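Local coordinates for protein N-acetylglucosamine 2-epimerase (Xylella fastidiosa, PDB 3GT5) that probably catalyses the epimerisation or isomerisation of a sugar, like related enzymes of the N-acylglucosamine 2-epimerase family, with its own substrate still uncertain, at residues Asn110-Leu115 with Cys142-His147; His50-Thr55 with His238-Trp243; Gly94-Thr99 with Met137-Cys142; Ser82-Val87 with Leu120-Gly125. All coordinates share one frame; numbering follows the deposited sequence.

Contact 1. Residues Asn110-Leu115 with Cys142-His147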
loop_
_atom_site.group_PDB
_atom_site.type_symbol
_atom_site.label_atom_id
_atom_site.label_comp_id
_atom_site.label_asym_id
_atom_site.label_seq_id
_atom_site.Cartn_x
_atom_site.Cartn_y
_atom_site.Cartn_z
ATOM N N ASN A 110 11.149 -13.538 -7.709
ATOM C CA ASN A 110 9.898 -13.054 -8.298
ATOM C C ASN A 110 8.760 -13.012 -7.285
ATOM O O ASN A 110 8.172 -14.011 -6.959
ATOM C CB ASN A 110 9.523 -13.912 -9.520
ATOM C CG ASN A 110 10.400 -13.614 -10.722
ATOM O OD1 ASN A 110 10.512 -12.471 -11.128
ATOM N ND2 ASN A 110 11.009 -14.657 -11.322
ATOM N N HIS A 111 8.522 -11.830 -6.737
ATOM C CA HIS A 111 7.535 -11.632 -5.693
ATOM C C HIS A 111 6.240 -11.142 -6.268
ATOM O O HIS A 111 6.211 -10.149 -6.951
ATOM C CB HIS A 111 8.063 -10.606 -4.690
ATOM C CG HIS A 111 9.030 -11.182 -3.721
ATOM N ND1 HIS A 111 8.647 -12.007 -2.685
ATOM C CD2 HIS A 111 10.373 -11.053 -3.629
ATOM C CE1 HIS A 111 9.715 -12.350 -1.985
ATOM N NE2 HIS A 111 10.777 -11.782 -2.538
ATOM N N CYS A 112 5.150 -11.825 -5.971
ATOM C CA CYS A 112 3.822 -11.345 -6.350
ATOM C C CYS A 112 3.579 -9.936 -5.798
ATOM O O CYS A 112 2.925 -9.123 -6.452
ATOM C CB CYS A 112 2.765 -12.288 -5.808
ATOM S SG CYS A 112 1.179 -11.913 -6.588
ATOM N N TYR A 113 4.077 -9.669 -4.586
ATOM C CA TYR A 113 3.958 -8.340 -3.987
ATOM C C TYR A 113 4.532 -7.274 -4.933
ATOM O O TYR A 113 3.922 -6.214 -5.147
ATOM C CB TYR A 113 4.679 -8.365 -2.634
ATOM C CG TYR A 113 4.478 -7.144 -1.775
ATOM C CD1 TYR A 113 3.642 -7.170 -0.648
ATOM C CD2 TYR A 113 5.138 -5.932 -2.102
ATOM C CE1 TYR A 113 3.471 -6.061 0.126
ATOM C CE2 TYR A 113 4.960 -4.836 -1.341
ATOM C CZ TYR A 113 4.130 -4.892 -0.232
ATOM O OH TYR A 113 3.946 -3.785 0.563
ATOM N N GLY A 114 5.689 -7.583 -5.511
ATOM C CA GLY A 114 6.345 -6.775 -6.553
ATOM C C GLY A 114 5.500 -6.529 -7.772
ATOM O O GLY A 114 5.301 -5.378 -8.192
ATOM N N LEU A 115 4.925 -7.588 -8.324
ATOM C CA LEU A 115 4.049 -7.449 -9.476
ATOM C C LEU A 115 2.767 -6.628 -9.219
ATOM O O LEU A 115 2.252 -6.010 -10.150
ATOM C CB LEU A 115 3.696 -8.829 -10.041
ATOM C CG LEU A 115 4.944 -9.529 -10.578
ATOM C CD1 LEU A 115 4.593 -10.980 -10.840
ATOM C CD2 LEU A 115 5.381 -8.797 -11.843
ATOM N N CYS A 142 -0.920 -11.157 -18.214
ATOM C CA CYS A 142 -0.568 -12.448 -18.815
ATOM C C CYS A 142 0.477 -13.194 -18.003
ATOM O O CYS A 142 0.327 -14.395 -17.779
ATOM C CB CYS A 142 -0.126 -12.287 -20.247
ATOM S SG CYS A 142 -1.511 -11.904 -21.292
ATOM N N LEU A 143 1.489 -12.462 -17.525
ATOM C CA LEU A 143 2.544 -13.028 -16.691
ATOM C C LEU A 143 1.980 -13.594 -15.376
ATOM O O LEU A 143 2.333 -14.734 -14.987
ATOM C CB LEU A 143 3.597 -11.959 -16.378
ATOM C CG LEU A 143 4.817 -12.526 -15.641
ATOM C CD1 LEU A 143 5.807 -13.198 -16.593
ATOM C CD2 LEU A 143 5.457 -11.393 -14.796
ATOM N N LEU A 144 1.105 -12.822 -14.720
ATOM C CA LEU A 144 0.388 -13.255 -13.520
ATOM C C LEU A 144 -0.468 -14.492 -13.796
ATOM O O LEU A 144 -0.490 -15.435 -12.999
ATOM C CB LEU A 144 -0.451 -12.086 -12.956
ATOM C CG LEU A 144 0.403 -10.996 -12.305
ATOM C CD1 LEU A 144 -0.473 -9.740 -12.155
ATOM C CD2 LEU A 144 0.916 -11.491 -10.962
ATOM N N GLU A 145 -1.194 -14.516 -14.920
ATOM C CA GLU A 145 -2.042 -15.694 -15.215
ATOM C C GLU A 145 -1.199 -16.933 -15.478
ATOM O O GLU A 145 -1.574 -18.043 -15.131
ATOM C CB GLU A 145 -2.905 -15.444 -16.466
ATOM C CG GLU A 145 -4.116 -14.487 -16.258
ATOM C CD GLU A 145 -5.100 -14.854 -15.140
ATOM O OE1 GLU A 145 -6.117 -15.555 -15.362
ATOM O OE2 GLU A 145 -4.897 -14.353 -14.032
ATOM N N ARG A 146 -0.077 -16.743 -16.153
ATOM C CA ARG A 146 0.809 -17.846 -16.544
ATOM C C ARG A 146 1.444 -18.492 -15.328
ATOM O O ARG A 146 1.536 -19.709 -15.283
ATOM C CB ARG A 146 1.894 -17.315 -17.489
ATOM C CG ARG A 146 2.887 -18.301 -18.139
ATOM C CD ARG A 146 3.672 -17.551 -19.275
ATOM N NE ARG A 146 2.711 -17.019 -20.270
ATOM C CZ ARG A 146 2.429 -15.730 -20.565
ATOM N NH1 ARG A 146 3.075 -14.662 -20.024
ATOM N NH2 ARG A 146 1.460 -15.515 -21.467
ATOM N N HIS A 147 1.885 -17.697 -14.351
ATOM C CA HIS A 147 2.686 -18.239 -13.250
ATOM C C HIS A 147 2.070 -18.173 -11.859
ATOM O O HIS A 147 2.279 -19.088 -11.044
ATOM C CB HIS A 147 4.038 -17.540 -13.181
ATOM C CG HIS A 147 4.853 -17.662 -14.426
ATOM N ND1 HIS A 147 5.355 -18.870 -14.880
ATOM C CD2 HIS A 147 5.315 -16.713 -15.276
ATOM C CE1 HIS A 147 6.085 -18.651 -15.965
ATOM N NE2 HIS A 147 6.072 -17.354 -16.230
#

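Contact 2. Residues His50-Thr55 with His238-Trp243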
loop_
_atom_site.group_PDB
_atom_site.type_symbol
_atom_site.label_atom_id
_atom_site.label_comp_id
_atom_site.label_asym_id
_atom_site.label_seq_id
_atom_site.Cartn_x
_atom_site.Cartn_y
_atom_site.Cartn_z
ATOM N N HIS A 50 15.110 -0.736 -4.588
ATOM C CA HIS A 50 14.099 -1.700 -4.298
ATOM C C HIS A 50 12.914 -1.513 -5.230
ATOM O O HIS A 50 12.403 -0.382 -5.416
ATOM C CB HIS A 50 13.617 -1.551 -2.840
ATOM C CG HIS A 50 12.933 -2.770 -2.312
ATOM N ND1 HIS A 50 11.720 -3.236 -2.802
ATOM C CD2 HIS A 50 13.333 -3.663 -1.377
ATOM C CE1 HIS A 50 11.369 -4.325 -2.128
ATOM N NE2 HIS A 50 12.343 -4.617 -1.270
ATOM N N LEU A 51 12.426 -2.634 -5.750
ATOM C CA LEU A 51 11.289 -2.583 -6.671
ATOM C C LEU A 51 10.093 -1.869 -6.067
ATOM O O LEU A 51 9.419 -1.150 -6.782
ATOM C CB LEU A 51 10.882 -3.999 -7.114
ATOM C CG LEU A 51 9.761 -4.118 -8.120
ATOM C CD1 LEU A 51 10.120 -3.465 -9.469
ATOM C CD2 LEU A 51 9.419 -5.622 -8.271
ATOM N N VAL A 52 9.809 -2.071 -4.780
ATOM C CA VAL A 52 8.626 -1.453 -4.140
ATOM C C VAL A 52 8.780 0.099 -4.141
ATOM O O VAL A 52 7.796 0.792 -4.378
ATOM C CB VAL A 52 8.320 -2.074 -2.702
ATOM C CG1 VAL A 52 7.164 -1.304 -1.961
ATOM C CG2 VAL A 52 7.920 -3.585 -2.839
ATOM N N SER A 53 9.964 0.633 -3.873
ATOM C CA SER A 53 10.165 2.104 -4.016
ATOM C C SER A 53 10.091 2.606 -5.468
ATOM O O SER A 53 9.441 3.650 -5.764
ATOM C CB SER A 53 11.441 2.578 -3.314
ATOM O OG SER A 53 11.218 2.630 -1.925
ATOM N N SER A 54 10.751 1.896 -6.380
ATOM C CA SER A 54 10.747 2.286 -7.801
ATOM C C SER A 54 9.309 2.434 -8.328
ATOM O O SER A 54 8.985 3.382 -9.055
ATOM C CB SER A 54 11.502 1.264 -8.687
ATOM O OG SER A 54 12.894 1.273 -8.428
ATOM N N THR A 55 8.449 1.501 -7.981
ATOM C CA THR A 55 7.040 1.558 -8.405
ATOM C C THR A 55 6.206 2.582 -7.614
ATOM O O THR A 55 5.381 3.307 -8.195
ATOM C CB THR A 55 6.429 0.157 -8.343
ATOM O OG1 THR A 55 6.606 -0.395 -7.028
ATOM C CG2 THR A 55 7.049 -0.763 -9.399
ATOM N N HIS A 238 9.619 -8.640 10.524
ATOM C CA HIS A 238 9.913 -8.708 9.103
ATOM C C HIS A 238 9.064 -7.640 8.413
ATOM O O HIS A 238 7.911 -7.454 8.771
ATOM C CB HIS A 238 9.585 -10.123 8.594
ATOM C CG HIS A 238 9.995 -10.361 7.182
ATOM N ND1 HIS A 238 9.215 -9.985 6.110
ATOM C CD2 HIS A 238 11.101 -10.948 6.664
ATOM C CE1 HIS A 238 9.824 -10.335 4.986
ATOM N NE2 HIS A 238 10.976 -10.910 5.296
ATOM N N LEU A 239 9.620 -6.928 7.421
ATOM C CA LEU A 239 8.988 -5.726 6.825
ATOM C C LEU A 239 7.718 -6.026 6.041
ATOM O O LEU A 239 6.742 -5.276 6.135
ATOM C CB LEU A 239 10.007 -4.985 5.914
ATOM C CG LEU A 239 9.594 -3.651 5.250
ATOM C CD1 LEU A 239 9.051 -2.645 6.252
ATOM C CD2 LEU A 239 10.789 -3.023 4.452
ATOM N N PHE A 240 7.703 -7.128 5.295
ATOM C CA PHE A 240 6.543 -7.481 4.480
ATOM C C PHE A 240 5.688 -8.591 5.046
ATOM O O PHE A 240 4.516 -8.715 4.661
ATOM C CB PHE A 240 6.997 -7.855 3.058
ATOM C CG PHE A 240 7.711 -6.732 2.349
ATOM C CD1 PHE A 240 7.004 -5.660 1.828
ATOM C CD2 PHE A 240 9.087 -6.711 2.265
ATOM C CE1 PHE A 240 7.674 -4.587 1.185
ATOM C CE2 PHE A 240 9.751 -5.631 1.614
ATOM C CZ PHE A 240 9.030 -4.595 1.078
ATOM N N ARG A 241 6.261 -9.387 5.952
ATOM C CA ARG A 241 5.608 -10.582 6.500
ATOM C C ARG A 241 5.781 -10.611 8.030
ATOM O O ARG A 241 6.354 -11.549 8.584
ATOM C CB ARG A 241 6.206 -11.864 5.894
ATOM C CG ARG A 241 5.901 -12.038 4.398
ATOM C CD ARG A 241 6.434 -13.365 3.903
ATOM N NE ARG A 241 6.437 -13.414 2.441
ATOM C CZ ARG A 241 6.916 -14.422 1.715
ATOM N NH1 ARG A 241 7.428 -15.527 2.279
ATOM N NH2 ARG A 241 6.846 -14.338 0.386
ATOM N N PRO A 242 5.225 -9.585 8.712
ATOM C CA PRO A 242 5.333 -9.511 10.166
ATOM C C PRO A 242 4.458 -10.570 10.827
ATOM O O PRO A 242 3.558 -11.111 10.192
ATOM C CB PRO A 242 4.797 -8.100 10.474
ATOM C CG PRO A 242 3.851 -7.802 9.406
ATOM C CD PRO A 242 4.411 -8.492 8.162
ATOM N N TRP A 243 4.692 -10.862 12.092
ATOM C CA TRP A 243 3.814 -11.800 12.795
ATOM C C TRP A 243 2.670 -11.067 13.503
ATOM O O TRP A 243 2.888 -10.014 14.116
ATOM C CB TRP A 243 4.589 -12.628 13.837
ATOM C CG TRP A 243 3.694 -13.712 14.445
ATOM C CD1 TRP A 243 3.499 -14.977 13.948
ATOM C CD2 TRP A 243 2.894 -13.634 15.637
ATOM N NE1 TRP A 243 2.596 -15.665 14.721
ATOM C CE2 TRP A 243 2.220 -14.874 15.773
ATOM C CE3 TRP A 243 2.653 -12.623 16.595
ATOM C CZ2 TRP A 243 1.360 -15.146 16.840
ATOM C CZ3 TRP A 243 1.786 -12.895 17.658
ATOM C CH2 TRP A 243 1.133 -14.126 17.762
#

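Contact 3. Residues Gly94-Thr99 with Met137-Cys142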
loop_
_atom_site.group_PDB
_atom_site.type_symbol
_atom_site.label_atom_id
_atom_site.label_comp_id
_atom_site.label_asym_id
_atom_site.label_seq_id
_atom_site.Cartn_x
_atom_site.Cartn_y
_atom_site.Cartn_z
ATOM N N GLY A 94 10.431 -11.966 -18.204
ATOM C CA GLY A 94 9.271 -11.125 -17.904
ATOM C C GLY A 94 9.212 -10.745 -16.421
ATOM O O GLY A 94 8.415 -9.917 -16.037
ATOM N N GLY A 95 10.085 -11.314 -15.598
ATOM C CA GLY A 95 10.129 -10.969 -14.173
ATOM C C GLY A 95 10.905 -9.688 -13.900
ATOM O O GLY A 95 11.572 -9.123 -14.790
ATOM N N TYR A 96 10.829 -9.229 -12.648
ATOM C CA TYR A 96 11.367 -7.934 -12.251
ATOM C C TYR A 96 12.286 -8.127 -11.096
ATOM O O TYR A 96 11.898 -8.777 -10.135
ATOM C CB TYR A 96 10.234 -6.971 -11.833
ATOM C CG TYR A 96 9.379 -6.520 -12.973
ATOM C CD1 TYR A 96 9.611 -5.286 -13.592
ATOM C CD2 TYR A 96 8.313 -7.309 -13.438
ATOM C CE1 TYR A 96 8.839 -4.870 -14.641
ATOM C CE2 TYR A 96 7.543 -6.917 -14.469
ATOM C CZ TYR A 96 7.785 -5.693 -15.096
ATOM O OH TYR A 96 7.007 -5.298 -16.155
ATOM N N ALA A 97 13.463 -7.521 -11.147
ATOM C CA ALA A 97 14.403 -7.587 -10.033
ATOM C C ALA A 97 13.763 -6.978 -8.795
ATOM O O ALA A 97 13.256 -5.859 -8.854
ATOM C CB ALA A 97 15.710 -6.867 -10.377
ATOM N N TRP A 98 13.823 -7.709 -7.679
ATOM C CA TRP A 98 13.346 -7.233 -6.377
ATOM C C TRP A 98 14.239 -6.122 -5.812
ATOM O O TRP A 98 13.756 -5.085 -5.351
ATOM C CB TRP A 98 13.251 -8.449 -5.429
ATOM C CG TRP A 98 12.632 -8.225 -4.089
ATOM C CD1 TRP A 98 13.211 -8.475 -2.880
ATOM C CD2 TRP A 98 11.286 -7.786 -3.792
ATOM N NE1 TRP A 98 12.362 -8.193 -1.870
ATOM C CE2 TRP A 98 11.159 -7.782 -2.388
ATOM C CE3 TRP A 98 10.168 -7.417 -4.572
ATOM C CZ2 TRP A 98 9.978 -7.404 -1.746
ATOM C CZ3 TRP A 98 8.986 -7.045 -3.912
ATOM C CH2 TRP A 98 8.900 -7.046 -2.520
ATOM N N THR A 99 15.556 -6.362 -5.806
ATOM C CA THR A 99 16.521 -5.345 -5.396
ATOM C C THR A 99 17.715 -5.289 -6.379
ATOM O O THR A 99 18.079 -6.280 -7.048
ATOM C CB THR A 99 17.036 -5.619 -3.982
ATOM O OG1 THR A 99 17.610 -6.916 -3.971
ATOM C CG2 THR A 99 15.926 -5.583 -2.905
ATOM N N MET A 137 0.217 -3.298 -19.031
ATOM C CA MET A 137 -0.783 -3.868 -18.105
ATOM C C MET A 137 -1.214 -5.251 -18.588
ATOM O O MET A 137 -1.292 -6.216 -17.818
ATOM C CB MET A 137 -2.009 -2.943 -17.912
ATOM C CG MET A 137 -1.716 -1.539 -17.321
ATOM S SD MET A 137 -2.921 -0.231 -17.592
ATOM C CE MET A 137 -4.292 -0.949 -16.771
ATOM N N ASP A 138 -1.512 -5.355 -19.885
ATOM C CA ASP A 138 -1.907 -6.638 -20.435
ATOM C C ASP A 138 -0.762 -7.669 -20.316
ATOM O O ASP A 138 -1.001 -8.817 -19.944
ATOM C CB ASP A 138 -2.437 -6.504 -21.874
ATOM C CG ASP A 138 -2.829 -7.845 -22.459
ATOM O OD1 ASP A 138 -3.634 -8.608 -21.839
ATOM O OD2 ASP A 138 -2.240 -8.173 -23.512
ATOM N N GLU A 139 0.478 -7.252 -20.545
ATOM C CA GLU A 139 1.666 -8.129 -20.422
ATOM C C GLU A 139 1.800 -8.611 -18.989
ATOM O O GLU A 139 2.109 -9.787 -18.770
ATOM C CB GLU A 139 2.904 -7.332 -20.835
ATOM C CG GLU A 139 4.338 -7.840 -20.554
ATOM C CD GLU A 139 5.296 -6.648 -20.560
ATOM O OE1 GLU A 139 5.536 -6.046 -19.464
ATOM O OE2 GLU A 139 5.697 -6.221 -21.678
ATOM N N THR A 140 1.532 -7.709 -18.022
ATOM C CA THR A 140 1.646 -8.066 -16.591
ATOM C C THR A 140 0.505 -9.024 -16.207
ATOM O O THR A 140 0.739 -10.008 -15.514
ATOM C CB THR A 140 1.628 -6.807 -15.723
ATOM O OG1 THR A 140 2.652 -5.915 -16.178
ATOM C CG2 THR A 140 1.854 -7.150 -14.217
ATOM N N TRP A 141 -0.704 -8.759 -16.684
ATOM C CA TRP A 141 -1.838 -9.686 -16.476
ATOM C C TRP A 141 -1.453 -11.104 -17.002
ATOM O O TRP A 141 -1.662 -12.133 -16.325
ATOM C CB TRP A 141 -3.092 -9.160 -17.190
ATOM C CG TRP A 141 -4.250 -10.120 -17.174
ATOM C CD1 TRP A 141 -4.481 -11.123 -18.085
ATOM C CD2 TRP A 141 -5.298 -10.215 -16.214
ATOM N NE1 TRP A 141 -5.602 -11.804 -17.752
ATOM C CE2 TRP A 141 -6.135 -11.265 -16.620
ATOM C CE3 TRP A 141 -5.658 -9.473 -15.069
ATOM C CZ2 TRP A 141 -7.273 -11.633 -15.911
ATOM C CZ3 TRP A 141 -6.785 -9.836 -14.382
ATOM C CH2 TRP A 141 -7.592 -10.898 -14.805
ATOM N N CYS A 142 -0.920 -11.157 -18.214
ATOM C CA CYS A 142 -0.568 -12.448 -18.815
ATOM C C CYS A 142 0.477 -13.194 -18.003
ATOM O O CYS A 142 0.327 -14.395 -17.779
ATOM C CB CYS A 142 -0.126 -12.287 -20.247
ATOM S SG CYS A 142 -1.511 -11.904 -21.292
HETATM O O HOH W 1 5.056 -6.808 -17.105
#

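Contact 4. Residues Ser82-Val87 with Leu120-Gly125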
loop_
_atom_site.group_PDB
_atom_site.type_symbol
_atom_site.label_atom_id
_atom_site.label_comp_id
_atom_site.label_asym_id
_atom_site.label_seq_id
_atom_site.Cartn_x
_atom_site.Cartn_y
_atom_site.Cartn_z
ATOM N N SER A 82 10.627 4.317 -16.971
ATOM C CA SER A 82 11.797 3.841 -17.693
ATOM C C SER A 82 12.683 2.962 -16.816
ATOM O O SER A 82 13.173 1.939 -17.256
ATOM C CB SER A 82 12.665 4.982 -18.277
ATOM O OG SER A 82 11.859 5.737 -19.152
ATOM N N TYR A 83 12.904 3.374 -15.589
ATOM C CA TYR A 83 13.684 2.564 -14.689
ATOM C C TYR A 83 13.053 1.174 -14.437
ATOM O O TYR A 83 13.756 0.166 -14.445
ATOM C CB TYR A 83 13.874 3.285 -13.368
ATOM C CG TYR A 83 15.012 2.751 -12.547
ATOM C CD1 TYR A 83 16.341 2.955 -12.935
ATOM C CD2 TYR A 83 14.778 2.042 -11.392
ATOM C CE1 TYR A 83 17.398 2.492 -12.160
ATOM C CE2 TYR A 83 15.812 1.568 -10.616
ATOM C CZ TYR A 83 17.131 1.796 -11.005
ATOM O OH TYR A 83 18.150 1.316 -10.227
ATOM N N VAL A 84 11.742 1.143 -14.221
ATOM C CA VAL A 84 11.015 -0.126 -14.010
ATOM C C VAL A 84 11.169 -1.019 -15.234
ATOM O O VAL A 84 11.529 -2.205 -15.110
ATOM C CB VAL A 84 9.505 0.116 -13.643
ATOM C CG1 VAL A 84 8.718 -1.229 -13.581
ATOM C CG2 VAL A 84 9.364 0.815 -12.302
ATOM N N ARG A 85 11.007 -0.445 -16.434
ATOM C CA ARG A 85 11.047 -1.282 -17.637
ATOM C C ARG A 85 12.440 -1.628 -18.183
ATOM O O ARG A 85 12.608 -2.704 -18.759
ATOM C CB ARG A 85 10.153 -0.681 -18.718
ATOM C CG ARG A 85 8.706 -0.773 -18.348
ATOM C CD ARG A 85 7.751 -0.621 -19.466
ATOM N NE ARG A 85 7.837 -1.631 -20.513
ATOM C CZ ARG A 85 7.317 -2.860 -20.480
ATOM N NH1 ARG A 85 6.710 -3.336 -19.394
ATOM N NH2 ARG A 85 7.427 -3.650 -21.549
ATOM N N ASP A 86 13.420 -0.746 -17.976
ATOM C CA ASP A 86 14.752 -0.903 -18.556
ATOM C C ASP A 86 15.767 -1.496 -17.619
ATOM O O ASP A 86 16.761 -2.109 -18.089
ATOM C CB ASP A 86 15.257 0.441 -19.046
ATOM C CG ASP A 86 14.362 1.024 -20.124
ATOM O OD1 ASP A 86 13.492 0.286 -20.672
ATOM O OD2 ASP A 86 14.523 2.222 -20.427
ATOM N N VAL A 87 15.542 -1.346 -16.306
ATOM C CA VAL A 87 16.520 -1.785 -15.318
ATOM C C VAL A 87 15.986 -2.927 -14.457
ATOM O O VAL A 87 16.673 -3.915 -14.285
ATOM C CB VAL A 87 17.023 -0.629 -14.461
ATOM C CG1 VAL A 87 18.080 -1.085 -13.475
ATOM C CG2 VAL A 87 17.554 0.484 -15.374
ATOM N N LEU A 120 0.207 -1.514 -10.472
ATOM C CA LEU A 120 -0.205 -0.205 -10.025
ATOM C C LEU A 120 0.565 0.906 -10.756
ATOM O O LEU A 120 -0.075 1.888 -11.215
ATOM C CB LEU A 120 0.002 -0.078 -8.509
ATOM C CG LEU A 120 -0.438 1.265 -7.916
ATOM C CD1 LEU A 120 -1.969 1.457 -8.031
ATOM C CD2 LEU A 120 0.004 1.407 -6.439
ATOM N N ALA A 121 1.890 0.764 -10.893
ATOM C CA ALA A 121 2.695 1.791 -11.582
ATOM C C ALA A 121 2.224 1.921 -13.055
ATOM O O ALA A 121 2.098 3.030 -13.614
ATOM C CB ALA A 121 4.196 1.490 -11.518
ATOM N N TYR A 122 1.999 0.793 -13.710
ATOM C CA TYR A 122 1.564 0.851 -15.124
ATOM C C TYR A 122 0.159 1.461 -15.246
ATOM O O TYR A 122 -0.109 2.211 -16.213
ATOM C CB TYR A 122 1.612 -0.542 -15.768
ATOM C CG TYR A 122 3.000 -1.132 -15.967
ATOM C CD1 TYR A 122 4.158 -0.334 -16.074
ATOM C CD2 TYR A 122 3.168 -2.514 -16.115
ATOM C CE1 TYR A 122 5.415 -0.887 -16.237
ATOM C CE2 TYR A 122 4.438 -3.066 -16.340
ATOM C CZ TYR A 122 5.552 -2.246 -16.414
ATOM O OH TYR A 122 6.806 -2.784 -16.604
ATOM N N SER A 123 -0.735 1.167 -14.293
ATOM C CA SER A 123 -2.099 1.743 -14.309
ATOM C C SER A 123 -2.015 3.267 -14.140
ATOM O O SER A 123 -2.702 4.022 -14.850
ATOM C CB SER A 123 -2.953 1.158 -13.189
ATOM O OG SER A 123 -3.056 -0.207 -13.411
ATOM N N CYS A 124 -1.138 3.700 -13.239
ATOM C CA CYS A 124 -0.849 5.130 -13.102
ATOM C C CYS A 124 -0.322 5.741 -14.405
ATOM O O CYS A 124 -0.762 6.854 -14.781
ATOM C CB CYS A 124 0.148 5.396 -11.985
ATOM S SG CYS A 124 -0.556 5.142 -10.360
ATOM N N GLY A 125 0.585 5.044 -15.090
ATOM C CA GLY A 125 1.088 5.485 -16.387
ATOM C C GLY A 125 -0.020 5.708 -17.406
ATOM O O GLY A 125 -0.008 6.729 -18.132
#

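Contact 1. Residues Asn110-Leu115 with Cys142-His147
Two helices of the (alpha/alpha)6 barrel characteristic of this family meet through leucines: Leu115, in the first turn of helix 112-127, packs against Leu143 and Leu144 near the end of helix 133-147. The backbones stay well apart, with 8.0 Å between Leu115 CA and Leu144 CA, and side chains, chiefly the branched ends of the leucines, span the gap. Each methyl of Leu115 has its own closest neighbour. Leu115 CD1 lies 3.7 Å from Leu144 CD2, while Leu115 CD2 comes within 3.9 Å of Leu143 CD2. Leu115 and Leu144 run past each other in opposite directions, so that Leu144 CD2 reaches back along its neighbour as far as Leu115 CB, at 4.0 Å. Leu143 instead crosses Leu115 at about a right angle. Its CG is anti to the backbone N (chi1 -173°), which sends CD2 to the leucine, while CD1 lies in the plane of the His147 ring, at its edge, one helical turn on. Tyr156, from strand 155-160, and Met178, from helix 172-189, both touch Leu144 as well as Cys112, and Cys112 and Leu115 both touch Phe148, so the apolar layer carries on past the two helices. Within it Cys112 adds a looser contact at the start of its helix, its SG standing 4.4 Å from Leu144 CD2.

Contact 2. Residues His50-Thr55 with His238-Trp243
The aromatic part of the contact is the approach of Phe240 to His50. The two side chains come from opposite directions, and their rings lie obliquely, with planes 32° apart and centroids 5.8 Å from each other. Phe240 CZ is 4.0 Å from His50 CE1, and Phe240 CE2 lies 4.0 Å from His50 NE2. Apolar packing adds Val52, whose CG2 touches Phe240 CE1 at 4.2 Å. Hydrogen bonds steady each side separately. His50 is the N-cap of helix 51-68: its ND1 accepts from Val52 N at 3.0 Å, with the donor almost in the ring plane and an N-H...N angle of 160°, which fixes the imidazole's rotation. In the loop, His238 ND1 accepts from Arg241 N at 3.0 Å, closing a tight turn that includes Phe240. By contrast, Trp98 and Tyr113 each form an edge-to-face pair with Phe240. Such a histidine- and aromatic-rich cluster at the loop-bearing end of an (alpha/alpha)6 barrel is consistent with the sugar pocket of this family.

Contact 3. Residues Gly94-Thr99 with Met137-Cys142
Tyr96 reaches the helix residues Glu139 and Thr140 through one water molecule. Its OH is 2.6 Å from the water oxygen, which lies in the plane of the phenol ring, at its edge. The water donates to both helix side chains, to Glu139 OE1 at 2.5 Å and to Thr140 OG1 at 2.7 Å, and so bridges two consecutive residues of one helix. Direct approaches are longer: Tyr96 OH stands 3.7 Å from Glu139 OE1, with ring and carboxylate planes 46° apart. Glu139 gets there with CG anti to the backbone N (chi1 167°) and an extended chain beyond, which brings the carboxylate alongside the water.

A second shell holds these groups in place. Arg85 NH1 forms a salt bridge with Glu139 OE1, the same oxygen that takes the water, and Tyr96 OH is hydrogen-bonded to Tyr122 OH. Thr140 OG1 is tied back to Trp136 O, one turn earlier in its own helix. The polar cluster therefore draws on four parts of the chain.

Further along the loop, a classic beta bulge sets Trp98 and Thr99 against the single residue Asp107 where strand 99-101 begins. The Tyr96 ring is wedged between helix 71-88, through Val84 and His88, and helix 112-127, through Leu115 and Val118, with helix 133-147 beyond its hydroxyl.

Contact 4. Residues Ser82-Val87 with Leu120-Gly125
Arg85 lays its aliphatic chain and one guanidinium nitrogen against the phenol end of Tyr122, the two side chains crossing at about a right angle. Arg85 CG lies 3.3 Å from Tyr122 OH, and CG and CD both pass close to CE1. A bend in the chain (chi3 62°) then turns the head group back, and NH1 donates to Tyr122 OH at 2.8 Å. The bond is moderately bent, with an N-H...O angle of 144°, and the oxygen is tilted a little from the guanidinium plane. Ring and guanidinium planes are 61° apart, so the groups do not stack on one another.

Val84 supplies the apolar side. Its CG1 comes within 3.9 Å of Tyr122 OH and 4.3 Å of Tyr122 CE1, leaving the hydroxyl between a methyl and a cation. Since Tyr122 OH is hydrogen-bonded to Tyr96 OH as well, it is gripped by two polar partners, and the nearby positive charge, partly balanced by Glu139, may polarise the hydroxyl. Trp136 offers the arginine a cation-pi contact.

The backbones remain separate, 8.9 Å between Val84 CA and Ala121 CA, and helices 71-88 and 112-127 meet here through side chains, mainly the long ones of Arg85 and Tyr122. Arg85 sits where helix 71-88 widens into a pi-type turn. Helices packed side by side in this way build the wall of an (alpha/alpha)6 barrel.

In the fold
All four contacts are buried, but contact 2 lies nearest the centre of the chain, about 10 Å between centres, against 16 to 18 Å for the others. Contacts 1 and 3 share helix 133-147 and sit about 6 Å apart, centre to centre; contact 1 is wholly apolar, whereas contact 3 relies on a water. Contacts 1 and 4 both use helix 112-127, at successive levels along it. Contacts 3 and 4 merge into one polar network of tyrosines, an arginine and a glutamate. Contact 2, aromatic in character, joins contact 1 through Tyr113 and contact 3 through Trp98, linking the barrel helices to a distant loop.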